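Side-chain contacts in TetR-like transcriptional regulator (Rhodococcus, PDB 3F1B), which probably binds a cis-regulatory DNA region as a transcription factor of the TetR family: residues 17-22 with 52-57; 93-98 with 184-189. All blocks are in the same frame, centred on the assembly; numbering follows the deposited sequence.

Contact 1 (17-22 with 52-57). With SO4 (sulfate ion), chain C.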
# COMPACT_ATOMS: atom_id res chain seq x y z
N GLN A 17 -27.71 -3.24 1.94
CA GLN A 17 -26.89 -2.33 2.71
C GLN A 17 -26.53 -2.89 4.07
O GLN A 17 -25.43 -2.62 4.57
CB GLN A 17 -27.52 -0.93 2.78
CG GLN A 17 -27.20 -0.10 4.04
CD GLN A 17 -28.38 -0.06 5.03
OE1 GLN A 17 -28.96 0.99 5.26
NE2 GLN A 17 -28.75 -1.22 5.58
N GLN A 18 -27.41 -3.70 4.66
CA GLN A 18 -27.08 -4.31 5.94
C GLN A 18 -26.00 -5.37 5.82
O GLN A 18 -25.14 -5.50 6.71
CB GLN A 18 -28.31 -4.93 6.55
CG GLN A 18 -29.17 -3.96 7.25
CD GLN A 18 -30.38 -4.65 7.83
OE1 GLN A 18 -30.42 -5.88 7.94
NE2 GLN A 18 -31.40 -3.87 8.17
N MSE A 19 -26.02 -6.12 4.71
CA MSE A 19 -25.06 -7.20 4.47
C MSE A 19 -23.69 -6.63 4.12
O MSE A 19 -22.69 -7.19 4.48
CB MSE A 19 -25.51 -8.08 3.31
CG MSE A 19 -26.48 -9.15 3.71
SE MSE A 19 -27.34 -10.05 2.18
CE MSE A 19 -27.94 -11.62 3.15
N LEU A 20 -23.67 -5.55 3.37
CA LEU A 20 -22.44 -4.94 2.94
C LEU A 20 -21.74 -4.18 4.09
O LEU A 20 -20.51 -4.22 4.22
CB LEU A 20 -22.68 -4.08 1.68
CG LEU A 20 -23.01 -4.87 0.38
CD1 LEU A 20 -23.55 -3.98 -0.71
CD2 LEU A 20 -21.88 -5.69 -0.20
N ASP A 21 -22.53 -3.55 4.96
CA ASP A 21 -21.98 -2.89 6.15
C ASP A 21 -21.29 -3.87 7.07
O ASP A 21 -20.27 -3.57 7.70
CB ASP A 21 -23.10 -2.21 6.94
CG ASP A 21 -23.65 -1.00 6.26
OD1 ASP A 21 -24.63 -0.43 6.75
OD2 ASP A 21 -23.11 -0.60 5.21
N ALA A 22 -21.89 -5.04 7.19
CA ALA A 22 -21.36 -6.07 8.08
C ALA A 22 -20.12 -6.75 7.48
O ALA A 22 -19.24 -7.20 8.21
CB ALA A 22 -22.44 -7.11 8.32
N TYR A 52 -25.68 -16.52 1.24
CA TYR A 52 -25.32 -17.20 -0.01
C TYR A 52 -26.32 -17.03 -1.13
O TYR A 52 -25.95 -17.10 -2.31
CB TYR A 52 -25.10 -18.69 0.24
CG TYR A 52 -23.76 -18.97 0.82
CD1 TYR A 52 -23.59 -19.03 2.18
CD2 TYR A 52 -22.65 -19.13 0.01
CE1 TYR A 52 -22.34 -19.26 2.72
CE2 TYR A 52 -21.40 -19.38 0.53
CZ TYR A 52 -21.24 -19.45 1.89
OH TYR A 52 -20.00 -19.70 2.44
N LEU A 53 -27.59 -16.82 -0.77
CA LEU A 53 -28.60 -16.49 -1.78
C LEU A 53 -28.41 -15.07 -2.37
O LEU A 53 -29.01 -14.75 -3.39
CB LEU A 53 -30.06 -16.72 -1.28
CG LEU A 53 -30.53 -18.11 -0.86
CD1 LEU A 53 -31.90 -18.06 -0.29
CD2 LEU A 53 -30.50 -19.06 -2.04
N TYR A 54 -27.59 -14.23 -1.74
CA TYR A 54 -27.28 -12.92 -2.29
C TYR A 54 -25.89 -12.93 -2.85
O TYR A 54 -25.66 -12.37 -3.93
CB TYR A 54 -27.43 -11.76 -1.28
CG TYR A 54 -28.85 -11.45 -0.95
CD1 TYR A 54 -29.55 -10.43 -1.60
CD2 TYR A 54 -29.53 -12.24 -0.01
CE1 TYR A 54 -30.92 -10.18 -1.29
CE2 TYR A 54 -30.90 -12.02 0.30
CZ TYR A 54 -31.58 -11.00 -0.31
OH TYR A 54 -32.90 -10.83 0.06
N TYR A 55 -24.95 -13.57 -2.16
CA TYR A 55 -23.57 -13.51 -2.61
C TYR A 55 -22.98 -14.80 -3.12
O TYR A 55 -22.48 -14.84 -4.27
CB TYR A 55 -22.67 -12.72 -1.64
CG TYR A 55 -23.16 -11.29 -1.61
CD1 TYR A 55 -22.85 -10.42 -2.68
CD2 TYR A 55 -24.03 -10.85 -0.61
CE1 TYR A 55 -23.35 -9.12 -2.72
CE2 TYR A 55 -24.55 -9.55 -0.64
CZ TYR A 55 -24.18 -8.69 -1.69
OH TYR A 55 -24.66 -7.39 -1.72
N GLY A 56 -23.05 -15.87 -2.36
CA GLY A 56 -22.73 -17.13 -3.03
C GLY A 56 -21.31 -17.57 -2.82
O GLY A 56 -21.03 -18.77 -2.85
N SER A 57 -20.41 -16.60 -2.60
CA SER A 57 -19.06 -16.89 -2.13
C SER A 57 -18.48 -15.67 -1.44
O SER A 57 -18.91 -14.53 -1.68
CB SER A 57 -18.17 -17.26 -3.30
OG SER A 57 -17.92 -16.11 -4.05
S SO4 C . -17.07 -19.72 5.65
O1 SO4 C . -17.66 -19.18 6.87
O2 SO4 C . -18.17 -20.41 4.95
O3 SO4 C . -16.49 -18.66 4.82
O4 SO4 C . -16.02 -20.68 5.97

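Contact 2 (93-98 with 184-189)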
# COMPACT_ATOMS: atom_id res chain seq x y z
N ARG A 93 -9.52 20.41 -3.21
CA ARG A 93 -10.84 19.83 -2.92
C ARG A 93 -10.83 18.32 -2.92
O ARG A 93 -11.61 17.69 -2.18
CB ARG A 93 -11.89 20.33 -3.87
CG ARG A 93 -12.17 21.78 -3.71
CD ARG A 93 -13.39 22.11 -4.51
NE ARG A 93 -13.78 23.50 -4.26
CZ ARG A 93 -14.83 24.10 -4.79
NH1 ARG A 93 -15.60 23.44 -5.62
NH2 ARG A 93 -15.06 25.36 -4.48
N ALA A 94 -9.93 17.74 -3.72
CA ALA A 94 -9.79 16.32 -3.81
C ALA A 94 -9.11 15.79 -2.56
O ALA A 94 -9.50 14.76 -2.02
CB ALA A 94 -8.98 15.92 -5.06
N LEU A 95 -8.11 16.52 -2.10
CA LEU A 95 -7.37 16.12 -0.93
C LEU A 95 -8.32 16.16 0.23
O LEU A 95 -8.38 15.24 1.05
CB LEU A 95 -6.21 17.08 -0.68
CG LEU A 95 -5.06 16.73 -1.58
CD1 LEU A 95 -3.99 17.76 -1.38
CD2 LEU A 95 -4.59 15.34 -1.17
N GLU A 96 -9.10 17.23 0.31
CA GLU A 96 -10.00 17.35 1.43
C GLU A 96 -11.14 16.36 1.40
O GLU A 96 -11.48 15.80 2.44
CB GLU A 96 -10.43 18.78 1.61
CG GLU A 96 -9.19 19.54 2.12
CD GLU A 96 -9.28 21.06 2.05
OE1 GLU A 96 -10.42 21.56 1.89
OE2 GLU A 96 -8.21 21.74 2.18
N GLY A 97 -11.72 16.11 0.23
CA GLY A 97 -12.76 15.09 0.10
C GLY A 97 -12.27 13.67 0.43
O GLY A 97 -12.85 12.98 1.29
N PHE A 98 -11.17 13.26 -0.21
CA PHE A 98 -10.45 12.02 0.11
C PHE A 98 -10.18 11.88 1.59
O PHE A 98 -10.49 10.83 2.19
CB PHE A 98 -9.12 11.99 -0.66
CG PHE A 98 -8.15 10.98 -0.19
CD1 PHE A 98 -8.53 9.66 0.04
CD2 PHE A 98 -6.81 11.30 -0.08
CE1 PHE A 98 -7.63 8.74 0.44
CE2 PHE A 98 -5.89 10.38 0.30
CZ PHE A 98 -6.28 9.10 0.55
N ASP A 184 -3.00 19.96 4.44
CA ASP A 184 -1.98 21.01 4.39
C ASP A 184 -0.63 20.50 3.92
O ASP A 184 -0.01 21.08 3.02
CB ASP A 184 -1.84 21.65 5.77
CG ASP A 184 -2.80 22.81 5.97
OD1 ASP A 184 -3.46 23.20 4.98
OD2 ASP A 184 -2.89 23.35 7.11
N LEU A 185 -0.18 19.40 4.54
CA LEU A 185 1.09 18.80 4.22
C LEU A 185 1.12 18.31 2.77
O LEU A 185 2.12 18.47 2.07
CB LEU A 185 1.34 17.61 5.14
CG LEU A 185 2.60 16.83 4.71
CD1 LEU A 185 3.79 17.79 4.66
CD2 LEU A 185 2.87 15.66 5.63
N LEU A 186 0.03 17.70 2.35
CA LEU A 186 -0.04 17.19 1.00
C LEU A 186 -0.12 18.29 -0.05
O LEU A 186 0.39 18.11 -1.16
CB LEU A 186 -1.25 16.27 0.88
CG LEU A 186 -1.09 14.74 1.11
CD1 LEU A 186 0.30 14.17 1.48
CD2 LEU A 186 -2.22 14.16 1.99
N GLU A 187 -0.74 19.43 0.28
CA GLU A 187 -0.80 20.50 -0.70
C GLU A 187 0.61 21.02 -0.96
O GLU A 187 0.97 21.29 -2.10
CB GLU A 187 -1.67 21.68 -0.27
CG GLU A 187 -3.15 21.41 -0.21
CD GLU A 187 -3.90 22.55 0.46
OE1 GLU A 187 -4.66 22.29 1.44
OE2 GLU A 187 -3.71 23.72 0.00
N SER A 188 1.39 21.19 0.10
CA SER A 188 2.70 21.82 -0.12
C SER A 188 3.78 20.83 -0.62
O SER A 188 4.66 21.20 -1.38
CB SER A 188 3.16 22.59 1.12
OG SER A 188 3.49 21.71 2.16
N LEU A 189 3.68 19.58 -0.22
CA LEU A 189 4.48 18.55 -0.86
C LEU A 189 4.29 18.62 -2.38
O LEU A 189 5.23 18.45 -3.14
CB LEU A 189 4.02 17.21 -0.33
CG LEU A 189 4.59 15.90 -0.82
CD1 LEU A 189 4.19 14.86 0.20
CD2 LEU A 189 4.12 15.49 -2.23

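Contact 1 (17-22 with 52-57)
In the TetR-family DNA-binding domain, the end of the predicted helix-turn-helix motif packs on the first helix of the domain through Met-19 and Leu-20 on one side and Tyr-54 and Tyr-55 on the other. Met-19, a selenomethionine, runs out extended beyond CG and crosses Tyr-54 at about a right angle. Met-19 SE lies 4.2 Å from the centroid of the Tyr-54 ring, 32° off the ring normal. Met-19 CE reaches Tyr-54 CD2 at 3.6 Å. At the edge of the second ring Met-19 SE is 4.0 Å from Tyr-55 CE2, so one selenium makes two Met-aromatic contacts of different geometry. Leu-20 takes the far end of Tyr-55: Leu-20 CD2 sits 3.6 Å from Tyr-55 OH, a hydroxyl that also makes a weak hydrogen bond to Glu-16. Tyr-52 turns away from helix 12-30, and its OH gives a weak 3.2 Å hydrogen bond to O2 of a sulfate, probably from the crystallisation liquor, which the backbone N of Met-37 and Asp-38 also hold. Helix 58-77 lies against the same residues, with Ala-64 touching both Leu-20 and Tyr-55, while Met-50 and Leu-51 of helix 48-54 adjoin Met-19.

Contact 2 (93-98 with 184-189)
The helical segments 93-98 and 184-189 run roughly antiparallel, their N-to-C directions 148° apart and the axes of these short segments 10.1 Å apart at closest approach, with Leu-95 and Leu-186 as the nearest pair of CA atoms. Leu-95 carries most of the apolar contact. Its CG stands anti to the carbonyl carbon (chi1 -80°), and the two methyls beyond it are presented to the facing helix. Leu-95 CD1 lies 3.9 Å from Leu-186 CB and equally far from Glu-187 CG, touching two successive residues. Leu-95 CD2 meets the same Leu-186 CB at 4.0 Å and also touches Leu-186 CD2. The aliphatic part of Glu-187 thus shares in the apolar packing although its carboxylate lies beyond it. This pairing joins helix 87-104 to helix 179-196, both within the TetR-type C-terminal region of an all-helical fold. Leu-186 is also packed against Leu-99 of helix 87-104 and Ala-164 of helix 153-173, and Leu-185 and Leu-189 beside it touch Leu-156 and Leu-189 of the second subunit. Beside the leucines, Glu-96 and Glu-187 extend beyond CG and place two like charges near each other, Glu-96 OE2 lying 3.7 Å from Glu-187 OE1, with the two carboxylate planes turned 58° from each other. The closeness of two acids may raise the pKa of one slightly, an effect that Arg-92 of helix 87-104 probably offsets: it touches the Glu-187 side chain and forms a long, weak ion pair with Glu-96 OE1.

Overall arrangement
The two contacts lie on opposite sides of the chain's centre, with their own centres 34 Å apart and nearest atoms about 17 Å apart, and they share no helix. Contact 1 belongs to the N-terminal DNA-binding part, contact 2 to the C-terminal domain. Both are partly buried, each combining two buried residues with more open ones, but their chemistry differs. Contact 1 relies on selenium-aromatic and aliphatic-tyrosine packing, whereas contact 2 packs leucines, and the aliphatic part of a glutamate, beside a pair of acidic groups. Their settings differ too: no other protein chain of the assembly touches the segments of contact 1, while helix 179-196 of contact 2 also packs against the second subunit.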